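Phosphoacetylglucosamine mutase (Aspergillus lentulus, PDB 5O9X) interconverts the 6-phosphate and 1-phosphate of N-acetylglucosamine, a step that supplies the precursor of UDP-N-acetylglucosamine, probably by way of a bisphosphorylated sugar intermediate. Local coordinates at residues R140-G143 against V144-A148. The protein carries 1 engineered substitution. Numbering follows the deposited sequence.
Sequences RLIG and VLSAA. Unlike the reference sequence in segment 140-143: Ile142 (reference Val).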
loop_
_atom_site.group_PDB
_atom_site.type_symbol
_atom_site.label_atom_id
_atom_site.label_comp_id
_atom_site.label_asym_id
_atom_site.label_seq_id
_atom_site.Cartn_x
_atom_site.Cartn_y
_atom_site.Cartn_z
ATOM N N ARG A 140 9.003 21.489 5.490
ATOM C CA ARG A 140 8.290 22.220 6.582
ATOM C C ARG A 140 7.752 21.235 7.594
ATOM O O ARG A 140 7.956 21.421 8.794
ATOM C CB ARG A 140 7.107 23.112 6.086
ATOM C CG ARG A 140 6.577 24.130 7.145
ATOM C CD ARG A 140 5.031 24.228 7.316
ATOM N NE ARG A 140 4.473 24.097 6.020
ATOM C CZ ARG A 140 3.385 23.481 5.588
ATOM N NH1 ARG A 140 2.371 22.976 6.326
ATOM N NH2 ARG A 140 3.296 23.521 4.274
ATOM N N LEU A 141 6.999 20.224 7.116
ATOM C CA LEU A 141 6.435 19.197 8.019
ATOM C C LEU A 141 7.461 18.379 8.811
ATOM O O LEU A 141 7.283 18.132 10.031
ATOM C CB LEU A 141 5.391 18.293 7.298
ATOM C CG LEU A 141 4.206 19.077 6.660
ATOM C CD1 LEU A 141 3.292 18.166 5.810
ATOM C CD2 LEU A 141 3.387 19.883 7.692
ATOM N N ILE A 142 8.530 17.948 8.164
ATOM C CA ILE A 142 9.690 17.352 8.887
ATOM C C ILE A 142 10.280 18.333 10.010
ATOM O O ILE A 142 10.651 17.871 11.088
ATOM C CB ILE A 142 10.752 16.865 7.812
ATOM C CG1 ILE A 142 10.571 15.388 7.468
ATOM C CG2 ILE A 142 12.207 17.111 8.140
ATOM C CD1 ILE A 142 9.318 14.736 7.879
ATOM N N GLY A 143 10.370 19.627 9.715
ATOM C CA GLY A 143 10.670 20.672 10.751
ATOM C C GLY A 143 9.748 20.570 11.955
ATOM O O GLY A 143 10.200 20.595 13.108
ATOM N N VAL A 144 8.441 20.440 11.697
ATOM C CA VAL A 144 7.442 20.370 12.785
ATOM C C VAL A 144 7.618 19.089 13.566
ATOM O O VAL A 144 7.646 19.098 14.858
ATOM C CB VAL A 144 5.970 20.455 12.270
ATOM C CG1 VAL A 144 4.975 20.269 13.447
ATOM C CG2 VAL A 144 5.675 21.750 11.501
ATOM N N LEU A 145 7.679 17.964 12.824
ATOM C CA LEU A 145 7.966 16.668 13.441
ATOM C C LEU A 145 9.201 16.686 14.370
ATOM O O LEU A 145 9.158 16.174 15.546
ATOM C CB LEU A 145 8.109 15.568 12.365
ATOM C CG LEU A 145 8.252 14.136 12.834
ATOM C CD1 LEU A 145 6.978 13.725 13.574
ATOM C CD2 LEU A 145 8.429 13.253 11.567
ATOM N N SER A 146 10.282 17.240 13.840
ATOM C CA SER A 146 11.547 17.423 14.580
ATOM C C SER A 146 11.350 18.236 15.860
ATOM O O SER A 146 11.916 17.878 16.882
ATOM C CB SER A 146 12.542 18.153 13.667
ATOM O OG SER A 146 12.865 17.283 12.574
ATOM N N ALA A 147 10.621 19.341 15.758
ATOM C CA ALA A 147 10.214 20.160 16.907
ATOM C C ALA A 147 9.466 19.378 17.990
ATOM O O ALA A 147 9.849 19.520 19.163
ATOM C CB ALA A 147 9.484 21.463 16.486
ATOM N N ALA A 148 8.462 18.547 17.623
ATOM C CA ALA A 148 7.803 17.624 18.567
ATOM C C ALA A 148 8.762 16.644 19.227
ATOM O O ALA A 148 8.767 16.544 20.431
ATOM C CB ALA A 148 6.618 16.841 17.920
#
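Ser146 turns its hydroxyl back onto the preceding turn of helix 138-151, where OG donates to Ile142 O at 2.7 Å. Its first torsion (chi1 -66°) sets OG beside the backbone N and opposite the carbonyl carbon, a position from which a helical serine can reach the carbonyl four residues earlier. The same oxygen also accepts the regular helical bond from Ser146 N, at 2.8 Å. The two donors approach from opposite faces of the carbonyl plane, the amide tilted 27° from it and the hydroxyl 35°, so Ile142 O is gripped twice without the donors competing for one direction.

The remaining main-chain bonds are regular i to i+4 links. Leu145 N bonds to Leu141 O at 2.8 Å, and Val144 N to Arg140 O at 3.1 Å. Ala147 N bonds to Gly143 O in the same pattern.

Apolar contact between side chains is slight: Ile142 CD1 meets Leu145 CD2 at 4.1 Å, the two chains slanting past each other, though the second torsion of Ile142 is close to eclipsed and the place of CD1 correspondingly less certain. Val144 lays CG2 3.6 Å from Arg140 O. Ile142 and Leu145 press on Phe130 of strand 127-132 and, with Leu141, on strand 61-66, while Val144 and Ala148 face Tyr44 of helix 40-56. Arg140 NH1 hydrogen-bonds to Asn40 OD1 and Ala36 O.

The helix is the crossover of the beta-alpha-beta unit formed with strands 127-132 and 155-161 in domain I. Chemically, the contact implies a serine whose hydroxyl proton is used within its own helix: it adds a second donor to one carbonyl, while the neighbouring hydrocarbon side chains attach the helix to the sheet.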